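Local atomic coordinates of transaminase (PDB entry 5G2Q), a protein that probably catalyses pyridoxal phosphate-dependent transfer of amino groups between amino and keto compounds, as a class-III aminotransferase. Residues 145-150 against 238-243; 267-272 against 293-298; 120-125 against 149-154. All coordinates share one frame; numbering follows the deposited sequence.

All three contacts lie in the large domain of a fold-type I aminotransferase, gathered round the pyridoxyl-alanine adduct PDA at the C-terminal ends of strands of the seven-stranded sheet, their centres about 10 to 12 Å apart. Contact 3 opens first along the chain, at the start of helix 121-136, and shares His149 and Gly150 with contact 1, whose loops follow strands 140-144 and 231-236. Contact 2 comes last, on strands 265-269 and 293-296. His149 ND1 bonds to Asp269 OD2, joining contact 2 to both others. Together they build much of a single cofactor site, to which Thr330 of a neighbouring subunit contributes: contact 3 holds the phosphate, while contacts 1 and 2 border the pyridine ring and the alanine part.

Contact 1: 145-150 against 238-243; sequences EHDYHG and VSQGVG. With PDA (2-[(3-hydroxy-2-methyl-5-phosphonooxymethyl-pyridin-4-ylmethyl)-amino]-propionic acid), chain R.
Two loops pass close to each other, with the CA atoms of His146 and Gly243 5.4 Å apart and those of Tyr148 and Val242 6.3 Å apart, without any regular pairing of the backbones. Each follows a parallel strand of the central sheet, 140-144 and 231-236, at the C-terminal edge where fold-type I aminotransferases carry their cofactor. Gln240 does most of the joining. Its CG is anti to the carbonyl carbon (chi1 -70°) and the chain is extended beyond it, which carries the amide across to the other loop. There both hydrogens of NE2 are used in the amide plane: one goes to Glu145 O at 2.8 Å in a bent bond, the other almost straight to the anti lone pair of Asp147 OD1 at 3.0 Å. The amide and carboxylate planes stand 70° apart, and Asp147 OD1 also makes a salt bridge with Arg144. On the far side of the amide, OE1 bonds to Thr245 OG1 and accepts from a water that in turn bonds to His146 ND1, while His146 NE2 is held by Asn407 OD1. With every polar atom of the amide engaged, its rotation is fixed. Gly243 lies so close to His146 O that a beta carbon there would collide with it. Nearer the cofactor, CG anti to the backbone N (chi1 -176°) swings the Tyr148 ring towards Val242, and CD2 packs 3.5 Å from Val242 CG2. The edge of the same ring faces PDA C4A, and Tyr148 CE2 lies 3.7 Å from PDA N.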
loop_
_atom_site.group_PDB
_atom_site.type_symbol
_atom_site.label_atom_id
_atom_site.label_comp_id
_atom_site.label_asym_id
_atom_site.label_seq_id
_atom_site.Cartn_x
_atom_site.Cartn_y
_atom_site.Cartn_z
ATOM N N GLU F 145 -0.140 11.340 16.034
ATOM C CA GLU F 145 0.843 10.757 16.957
ATOM C C GLU F 145 0.219 10.364 18.351
ATOM O O GLU F 145 -0.516 11.156 18.957
ATOM C CB GLU F 145 2.062 11.719 17.069
ATOM C CG GLU F 145 3.018 11.515 18.239
ATOM C CD GLU F 145 4.157 12.521 18.217
ATOM O OE1 GLU F 145 3.898 13.726 17.885
ATOM O OE2 GLU F 145 5.307 12.085 18.512
ATOM N N HIS F 146 0.505 9.138 18.805
ATOM C CA HIS F 146 -0.043 8.547 20.046
ATOM C C HIS F 146 -1.557 8.329 20.124
ATOM O O HIS F 146 -2.071 7.976 21.201
ATOM C CB HIS F 146 0.473 9.243 21.329
ATOM C CG HIS F 146 1.952 9.468 21.323
ATOM N ND1 HIS F 146 2.527 10.692 21.602
ATOM C CD2 HIS F 146 2.977 8.627 21.039
ATOM C CE1 HIS F 146 3.842 10.592 21.500
ATOM N NE2 HIS F 146 4.142 9.348 21.174
ATOM N N ASP F 147 -2.278 8.544 19.023
ATOM C CA ASP F 147 -3.694 8.168 19.011
ATOM C C ASP F 147 -3.829 6.654 19.116
ATOM O O ASP F 147 -2.971 5.921 18.680
ATOM C CB ASP F 147 -4.388 8.613 17.727
ATOM C CG ASP F 147 -5.008 10.006 17.818
ATOM O OD1 ASP F 147 -4.632 10.842 18.693
ATOM O OD2 ASP F 147 -5.869 10.264 16.940
ATOM N N TYR F 148 -4.924 6.210 19.707
ATOM C CA TYR F 148 -5.322 4.811 19.688
ATOM C C TYR F 148 -6.788 4.845 19.210
ATOM O O TYR F 148 -7.590 5.614 19.717
ATOM C CB TYR F 148 -5.157 4.111 21.077
ATOM C CG TYR F 148 -5.481 2.623 20.997
ATOM C CD1 TYR F 148 -4.550 1.737 20.463
ATOM C CD2 TYR F 148 -6.745 2.112 21.381
ATOM C CE1 TYR F 148 -4.824 0.389 20.329
ATOM C CE2 TYR F 148 -7.033 0.749 21.263
ATOM C CZ TYR F 148 -6.066 -0.113 20.734
ATOM O OH TYR F 148 -6.276 -1.479 20.568
ATOM N N HIS F 149 -7.120 4.072 18.190
ATOM C CA HIS F 149 -8.455 4.147 17.609
ATOM C C HIS F 149 -8.938 2.745 17.416
ATOM O O HIS F 149 -10.026 2.540 16.912
ATOM C CB HIS F 149 -8.438 4.899 16.267
ATOM C CG HIS F 149 -8.142 6.362 16.399
ATOM N ND1 HIS F 149 -9.015 7.252 16.991
ATOM C CD2 HIS F 149 -7.053 7.085 16.054
ATOM C CE1 HIS F 149 -8.489 8.464 16.978
ATOM N NE2 HIS F 149 -7.307 8.392 16.397
ATOM N N GLY F 150 -8.110 1.785 17.818
ATOM C CA GLY F 150 -8.483 0.382 17.820
ATOM C C GLY F 150 -7.434 -0.563 17.271
ATOM O O GLY F 150 -6.301 -0.137 16.947
ATOM N N VAL F 238 -10.624 13.555 21.587
ATOM C CA VAL F 238 -10.649 14.804 22.330
ATOM C C VAL F 238 -9.539 14.767 23.379
ATOM O O VAL F 238 -8.813 15.762 23.615
ATOM C CB VAL F 238 -12.031 14.993 22.978
ATOM C CG1 VAL F 238 -12.140 16.315 23.705
ATOM C CG2 VAL F 238 -13.110 14.893 21.906
ATOM N N SER F 239 -9.389 13.601 23.996
ATOM C CA SER F 239 -8.433 13.402 25.082
ATOM C C SER F 239 -7.874 12.050 24.792
ATOM O O SER F 239 -8.639 11.128 24.676
ATOM C CB SER F 239 -9.158 13.389 26.444
ATOM O OG SER F 239 -8.300 12.883 27.470
ATOM N N GLN F 240 -6.570 11.926 24.609
ATOM C CA GLN F 240 -6.013 10.636 24.221
ATOM C C GLN F 240 -6.138 9.661 25.378
ATOM O O GLN F 240 -5.680 9.928 26.506
ATOM C CB GLN F 240 -4.576 10.765 23.748
ATOM C CG GLN F 240 -4.411 11.471 22.411
ATOM C CD GLN F 240 -2.949 11.646 22.035
ATOM O OE1 GLN F 240 -2.127 12.005 22.872
ATOM N NE2 GLN F 240 -2.616 11.402 20.787
ATOM N N GLY F 241 -6.754 8.521 25.119
ATOM C CA GLY F 241 -7.120 7.632 26.221
ATOM C C GLY F 241 -5.951 6.778 26.625
ATOM O O GLY F 241 -5.343 6.975 27.699
ATOM N N VAL F 242 -5.619 5.852 25.735
ATOM C CA VAL F 242 -4.534 4.934 25.954
ATOM C C VAL F 242 -3.241 5.761 25.976
ATOM O O VAL F 242 -2.434 5.634 26.892
ATOM C CB VAL F 242 -4.530 3.822 24.895
ATOM C CG1 VAL F 242 -3.642 2.678 25.341
ATOM C CG2 VAL F 242 -5.963 3.317 24.622
ATOM N N GLY F 243 -3.098 6.666 25.015
ATOM C CA GLY F 243 -1.961 7.582 24.986
ATOM C C GLY F 243 -1.807 8.538 26.162
ATOM O O GLY F 243 -0.693 9.071 26.422
HETATM N N PDA R . -9.501 1.331 23.896
HETATM N N1 PDA R . -11.241 4.247 20.083
HETATM C C2 PDA R . -10.796 4.636 21.284
HETATM C C2A PDA R . -10.612 6.112 21.515
HETATM C C3 PDA R . -10.513 3.602 22.327
HETATM O O3A PDA R . -10.088 3.978 23.573
HETATM C C4 PDA R . -10.725 2.257 22.019
HETATM C C4A PDA R . -10.449 1.209 23.042
HETATM C C5 PDA R . -11.188 1.930 20.727
HETATM C C5A PDA R . -11.437 0.509 20.261
HETATM O OP4 PDA R . -12.565 -0.051 20.947
HETATM P P PDA R . -12.647 -1.640 21.207
HETATM O OP1 PDA R . -12.697 -2.397 19.846
HETATM O OP2 PDA R . -13.943 -1.986 21.941
HETATM O OP3 PDA R . -11.439 -2.048 21.993
HETATM C C6 PDA R . -11.440 2.938 19.797
HETATM C CA PDA R . -9.182 0.330 24.940
HETATM C CB PDA R . -8.593 -0.954 24.354
HETATM C C PDA R . -8.410 0.797 26.159
HETATM O O PDA R . -7.455 0.103 26.597
HETATM O OXT PDA R . -8.752 1.861 26.732
HETATM O O HOH W 1 0.661 12.766 22.614
#

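Contact 2: 267-272 against 293-298; sequences ISDEVL and IITMGK. With PDA (2-[(3-hydroxy-2-methyl-5-phosphonooxymethyl-pyridin-4-ylmethyl)-amino]-propionic acid), chain R.
Asp269 OD1 is gripped from both faces of its carboxylate plane: Thr295 OG1 donates to it across the strands at 2.8 Å, from well above the plane, while Val271 N reaches it at 3.2 Å from the opposite face and closes an Asx turn. The hydroxyl of Thr295 sits between its own backbone N and carbonyl carbon (chi1 54°), a position that turns OG1 to the aspartate and CG2 to the neighbouring Ile267. Thus fixed, the carboxylate presents its other oxygen to the cofactor, with OD2 2.8 Å from PDA N1, and His149 ND1 also bonds to OD2. Leading up to this site, the short strand segments 267-269 and 293-296 run parallel, their axes 19° apart. Ser268 N bonds to Ile293 O and Thr295 N to Ser268 O; a further, weak bond runs from Glu270 N to Thr295 O. The side chains of Ile267 and Ile293 run alongside each other on the face that carries Asp269 and Thr295, where helix 121-136 packs through Val125 and Ala128. Further along the chain, Val271 lies over one face of the pyridine ring, with CB 3.6 Å from PDA N1. The aliphatic part of Lys298 runs roughly perpendicular to the Val271 side chain, CG 3.9 Å from Val271 CG1, and a bend at chi4 of -58° brings NZ to within 3.2 Å of PDA N. There NZ bonds to Leu59 O and to Thr330 OG1 of a neighbouring subunit. An aspartate facing the pyridine nitrogen and a lysine beside the amine, consistent with the one forming the internal aldimine, are hallmarks of the fold-type I transaminase active site.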
loop_
_atom_site.group_PDB
_atom_site.type_symbol
_atom_site.label_atom_id
_atom_site.label_comp_id
_atom_site.label_asym_id
_atom_site.label_seq_id
_atom_site.Cartn_x
_atom_site.Cartn_y
_atom_site.Cartn_z
ATOM N N ILE F 267 -13.842 13.562 12.345
ATOM C CA ILE F 267 -14.377 12.434 13.121
ATOM C C ILE F 267 -13.885 12.592 14.587
ATOM O O ILE F 267 -12.682 12.595 14.841
ATOM C CB ILE F 267 -13.921 11.068 12.558
ATOM C CG1 ILE F 267 -14.350 10.889 11.109
ATOM C CG2 ILE F 267 -14.402 9.922 13.438
ATOM C CD1 ILE F 267 -13.620 9.764 10.402
ATOM N N SER F 268 -14.813 12.740 15.534
ATOM C CA SER F 268 -14.468 12.685 16.963
ATOM C C SER F 268 -14.569 11.236 17.431
ATOM O O SER F 268 -15.666 10.680 17.522
ATOM C CB SER F 268 -15.384 13.602 17.800
ATOM O OG SER F 268 -14.967 13.641 19.142
ATOM N N ASP F 269 -13.432 10.602 17.695
ATOM C CA ASP F 269 -13.469 9.261 18.269
ATOM C C ASP F 269 -13.871 9.296 19.767
ATOM O O ASP F 269 -13.055 9.542 20.648
ATOM C CB ASP F 269 -12.143 8.539 18.022
ATOM C CG ASP F 269 -12.160 7.116 18.515
ATOM O OD1 ASP F 269 -13.159 6.723 19.175
ATOM O OD2 ASP F 269 -11.176 6.395 18.246
ATOM N N GLU F 270 -15.152 9.076 20.044
ATOM C CA GLU F 270 -15.690 9.249 21.376
ATOM C C GLU F 270 -15.867 7.919 22.116
ATOM O O GLU F 270 -16.639 7.826 23.099
ATOM C CB GLU F 270 -17.003 10.049 21.334
ATOM C CG GLU F 270 -16.872 11.514 20.910
ATOM C CD GLU F 270 -16.435 12.442 22.055
ATOM O OE1 GLU F 270 -16.386 11.990 23.231
ATOM O OE2 GLU F 270 -16.122 13.632 21.766
ATOM N N VAL F 271 -15.149 6.888 21.665
ATOM C CA VAL F 271 -15.300 5.571 22.297
ATOM C C VAL F 271 -15.001 5.600 23.806
ATOM O O VAL F 271 -15.756 5.083 24.606
ATOM C CB VAL F 271 -14.449 4.479 21.615
ATOM C CG1 VAL F 271 -14.456 3.213 22.488
ATOM C CG2 VAL F 271 -14.956 4.189 20.191
ATOM N N LEU F 272 -13.876 6.191 24.190
ATOM C CA LEU F 272 -13.516 6.246 25.581
ATOM C C LEU F 272 -14.104 7.495 26.230
ATOM O O LEU F 272 -14.574 7.448 27.342
ATOM C CB LEU F 272 -12.001 6.189 25.738
ATOM C CG LEU F 272 -11.373 6.019 27.132
ATOM C CD1 LEU F 272 -10.186 5.061 27.077
ATOM C CD2 LEU F 272 -10.957 7.351 27.746
ATOM N N ILE F 293 -18.806 13.224 12.349
ATOM C CA ILE F 293 -19.038 11.816 12.663
ATOM C C ILE F 293 -18.496 11.547 14.070
ATOM O O ILE F 293 -17.440 12.075 14.417
ATOM C CB ILE F 293 -18.289 10.881 11.701
ATOM C CG1 ILE F 293 -18.884 10.891 10.271
ATOM C CG2 ILE F 293 -18.320 9.448 12.200
ATOM C CD1 ILE F 293 -17.890 10.487 9.194
ATOM N N ILE F 294 -19.204 10.742 14.871
ATOM C CA ILE F 294 -18.745 10.306 16.210
ATOM C C ILE F 294 -18.601 8.773 16.196
ATOM O O ILE F 294 -19.472 8.079 15.648
ATOM C CB ILE F 294 -19.801 10.684 17.288
ATOM C CG1 ILE F 294 -19.813 12.175 17.609
ATOM C CG2 ILE F 294 -19.673 9.856 18.568
ATOM C CD1 ILE F 294 -21.100 12.579 18.321
ATOM N N THR F 295 -17.537 8.236 16.797
ATOM C CA THR F 295 -17.454 6.785 17.007
ATOM C C THR F 295 -17.680 6.475 18.480
ATOM O O THR F 295 -17.226 7.215 19.333
ATOM C CB THR F 295 -16.111 6.194 16.538
ATOM O OG1 THR F 295 -15.027 6.890 17.146
ATOM C CG2 THR F 295 -15.955 6.317 15.054
ATOM N N MET F 296 -18.393 5.396 18.771
ATOM C CA MET F 296 -18.852 5.070 20.121
ATOM C C MET F 296 -18.665 3.605 20.498
ATOM O O MET F 296 -18.624 2.718 19.630
ATOM C CB MET F 296 -20.337 5.344 20.262
ATOM C CG MET F 296 -20.727 6.793 20.347
ATOM S SD MET F 296 -22.473 6.791 19.954
ATOM C CE MET F 296 -22.881 8.498 20.306
ATOM N N GLY F 297 -18.618 3.358 21.814
ATOM C CA GLY F 297 -18.289 2.053 22.387
ATOM C C GLY F 297 -18.211 2.194 23.909
ATOM O O GLY F 297 -18.812 3.110 24.479
ATOM N N LYS F 298 -17.518 1.265 24.557
ATOM C CA LYS F 298 -17.358 1.285 26.004
ATOM C C LYS F 298 -18.603 1.748 26.807
ATOM O O LYS F 298 -19.520 0.985 27.132
ATOM C CB LYS F 298 -16.145 2.186 26.338
ATOM C CG LYS F 298 -14.800 1.582 25.967
ATOM C CD LYS F 298 -13.665 2.570 26.238
ATOM C CE LYS F 298 -12.345 2.205 25.572
ATOM N NZ LYS F 298 -11.847 0.858 25.983
HETATM N N PDA R . -9.501 1.331 23.896
HETATM N N1 PDA R . -11.241 4.247 20.083
HETATM C C2 PDA R . -10.796 4.636 21.284
HETATM C C2A PDA R . -10.612 6.112 21.515
HETATM C C3 PDA R . -10.513 3.602 22.327
HETATM O O3A PDA R . -10.088 3.978 23.573
HETATM C C4 PDA R . -10.725 2.257 22.019
HETATM C C4A PDA R . -10.449 1.209 23.042
HETATM C C5 PDA R . -11.188 1.930 20.727
HETATM C C5A PDA R . -11.437 0.509 20.261
HETATM O OP4 PDA R . -12.565 -0.051 20.947
HETATM P P PDA R . -12.647 -1.640 21.207
HETATM O OP1 PDA R . -12.697 -2.397 19.846
HETATM O OP2 PDA R . -13.943 -1.986 21.941
HETATM O OP3 PDA R . -11.439 -2.048 21.993
HETATM C C6 PDA R . -11.440 2.938 19.797
HETATM C CA PDA R . -9.182 0.330 24.940
HETATM C CB PDA R . -8.593 -0.954 24.354
HETATM C C PDA R . -8.410 0.797 26.159
HETATM O O PDA R . -7.455 0.103 26.597
HETATM O OXT PDA R . -8.752 1.861 26.732
#

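Contact 3: 120-125 against 149-154; sequences TGSEAV and HGWTGG. With PDA (2-[(3-hydroxy-2-methyl-5-phosphonooxymethyl-pyridin-4-ylmethyl)-amino]-propionic acid), chain R.
Ser122, in the first turn of helix 121-136, reaches into the bend of the loop 149-154 and meets the phosphate of PDA there. Its CB lies between PDA OP1, at 3.3 Å, and Thr152 OG1, at 3.4 Å, a hydroxyl that bonds to Glu126. One bond further, OG is anti to the carbonyl carbon (chi1 -68°), which places it between loop and phosphate: it accepts a nearly straight bond from Trp151 N at 3.2 Å and donates to PDA OP1 at 2.9 Å. Ser122 N donates to PDA OP1 as well, at 2.8 Å. Gly121 N bonds to PDA OP2. Gly150 passes 3.5 Å from Ser122 OG at its CA, where a beta carbon would clash. A turn along the helix, Val125 CG2 packs against His149 O at 3.2 Å. With an alanine here the Ser122 hydroxyl is gone, and Trp151 N would probably lose its acceptor and OP1 one of its bonds from this helix. Thr120, the N-cap, takes up Glu123 N through OG1, while the amides of Gly121 and Ser122 are turned to the phosphate; the positive end of the helix dipole thus probably helps to hold this anion, as in other phosphate sites at helix N-termini.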
loop_
_atom_site.group_PDB
_atom_site.type_symbol
_atom_site.label_atom_id
_atom_site.label_comp_id
_atom_site.label_asym_id
_atom_site.label_seq_id
_atom_site.Cartn_x
_atom_site.Cartn_y
_atom_site.Cartn_z
ATOM N N THR F 120 -18.215 -3.603 18.524
ATOM C CA THR F 120 -17.066 -3.077 19.244
ATOM C C THR F 120 -16.728 -1.664 18.836
ATOM O O THR F 120 -17.276 -1.147 17.854
ATOM C CB THR F 120 -15.817 -3.930 19.038
ATOM O OG1 THR F 120 -15.401 -3.833 17.657
ATOM C CG2 THR F 120 -16.092 -5.375 19.447
ATOM N N GLY F 121 -15.816 -1.050 19.598
ATOM C CA GLY F 121 -15.341 0.297 19.305
ATOM C C GLY F 121 -14.492 0.338 18.048
ATOM O O GLY F 121 -14.640 1.250 17.222
ATOM N N SER F 122 -13.582 -0.629 17.912
ATOM C CA SER F 122 -12.892 -0.877 16.618
ATOM C C SER F 122 -13.831 -0.925 15.431
ATOM O O SER F 122 -13.561 -0.301 14.390
ATOM C CB SER F 122 -12.103 -2.184 16.640
ATOM O OG SER F 122 -11.021 -2.061 17.533
ATOM N N GLU F 123 -14.929 -1.663 15.547
ATOM C CA GLU F 123 -15.792 -1.804 14.344
ATOM C C GLU F 123 -16.444 -0.458 14.066
ATOM O O GLU F 123 -16.823 -0.168 12.942
ATOM C CB GLU F 123 -16.868 -2.892 14.494
ATOM C CG GLU F 123 -16.361 -4.319 14.642
ATOM C CD GLU F 123 -17.475 -5.356 14.669
ATOM O OE1 GLU F 123 -18.657 -5.000 14.875
ATOM O OE2 GLU F 123 -17.165 -6.547 14.478
ATOM N N ALA F 124 -16.544 0.370 15.110
ATOM C CA ALA F 124 -17.180 1.687 15.004
ATOM C C ALA F 124 -16.262 2.591 14.220
ATOM O O ALA F 124 -16.710 3.271 13.284
ATOM C CB ALA F 124 -17.483 2.265 16.379
ATOM N N VAL F 125 -14.972 2.562 14.576
ATOM C CA VAL F 125 -13.921 3.318 13.844
ATOM C C VAL F 125 -13.822 2.855 12.361
ATOM O O VAL F 125 -13.925 3.680 11.453
ATOM C CB VAL F 125 -12.591 3.238 14.599
ATOM C CG1 VAL F 125 -11.441 3.844 13.783
ATOM C CG2 VAL F 125 -12.725 3.912 15.974
ATOM N N HIS F 149 -7.120 4.072 18.190
ATOM C CA HIS F 149 -8.455 4.147 17.609
ATOM C C HIS F 149 -8.938 2.745 17.416
ATOM O O HIS F 149 -10.026 2.540 16.912
ATOM C CB HIS F 149 -8.438 4.899 16.267
ATOM C CG HIS F 149 -8.142 6.362 16.399
ATOM N ND1 HIS F 149 -9.015 7.252 16.991
ATOM C CD2 HIS F 149 -7.053 7.085 16.054
ATOM C CE1 HIS F 149 -8.489 8.464 16.978
ATOM N NE2 HIS F 149 -7.307 8.392 16.397
ATOM N N GLY F 150 -8.110 1.785 17.818
ATOM C CA GLY F 150 -8.483 0.382 17.820
ATOM C C GLY F 150 -7.434 -0.563 17.271
ATOM O O GLY F 150 -6.301 -0.137 16.947
ATOM N N TRP F 151 -7.831 -1.832 17.118
ATOM C CA TRP F 151 -6.887 -2.915 16.891
ATOM C C TRP F 151 -7.133 -3.648 15.570
ATOM O O TRP F 151 -6.206 -4.235 15.010
ATOM C CB TRP F 151 -6.896 -3.899 18.072
ATOM C CG TRP F 151 -8.136 -4.768 18.064
ATOM C CD1 TRP F 151 -9.366 -4.493 18.642
ATOM C CD2 TRP F 151 -8.287 -6.014 17.374
ATOM N NE1 TRP F 151 -10.242 -5.509 18.366
ATOM C CE2 TRP F 151 -9.603 -6.459 17.604
ATOM C CE3 TRP F 151 -7.415 -6.822 16.638
ATOM C CZ2 TRP F 151 -10.085 -7.662 17.082
ATOM C CZ3 TRP F 151 -7.885 -8.020 16.138
ATOM C CH2 TRP F 151 -9.219 -8.429 16.352
ATOM N N THR F 152 -8.363 -3.599 15.054
ATOM C CA THR F 152 -8.684 -4.216 13.740
ATOM C C THR F 152 -8.047 -3.509 12.513
ATOM O O THR F 152 -7.659 -2.359 12.600
ATOM C CB THR F 152 -10.217 -4.313 13.526
ATOM O OG1 THR F 152 -10.807 -3.007 13.594
ATOM C CG2 THR F 152 -10.885 -5.199 14.570
ATOM N N GLY F 153 -7.995 -4.200 11.368
ATOM C CA GLY F 153 -7.382 -3.712 10.120
ATOM C C GLY F 153 -7.286 -2.213 9.878
ATOM O O GLY F 153 -6.216 -1.651 9.934
ATOM N N GLY F 154 -8.416 -1.586 9.569
ATOM C CA GLY F 154 -8.494 -0.154 9.354
ATOM C C GLY F 154 -8.286 0.685 10.599
ATOM O O GLY F 154 -7.558 1.678 10.546
HETATM N N PDA R . -9.501 1.331 23.896
HETATM N N1 PDA R . -11.241 4.247 20.083
HETATM C C2 PDA R . -10.796 4.636 21.284
HETATM C C2A PDA R . -10.612 6.112 21.515
HETATM C C3 PDA R . -10.513 3.602 22.327
HETATM O O3A PDA R . -10.088 3.978 23.573
HETATM C C4 PDA R . -10.725 2.257 22.019
HETATM C C4A PDA R . -10.449 1.209 23.042
HETATM C C5 PDA R . -11.188 1.930 20.727
HETATM C C5A PDA R . -11.437 0.509 20.261
HETATM O OP4 PDA R . -12.565 -0.051 20.947
HETATM P P PDA R . -12.647 -1.640 21.207
HETATM O OP1 PDA R . -12.697 -2.397 19.846
HETATM O OP2 PDA R . -13.943 -1.986 21.941
HETATM O OP3 PDA R . -11.439 -2.048 21.993
HETATM C C6 PDA R . -11.440 2.938 19.797
HETATM C CA PDA R . -9.182 0.330 24.940
HETATM C CB PDA R . -8.593 -0.954 24.354
HETATM C C PDA R . -8.410 0.797 26.159
HETATM O O PDA R . -7.455 0.103 26.597
HETATM O OXT PDA R . -8.752 1.861 26.732
#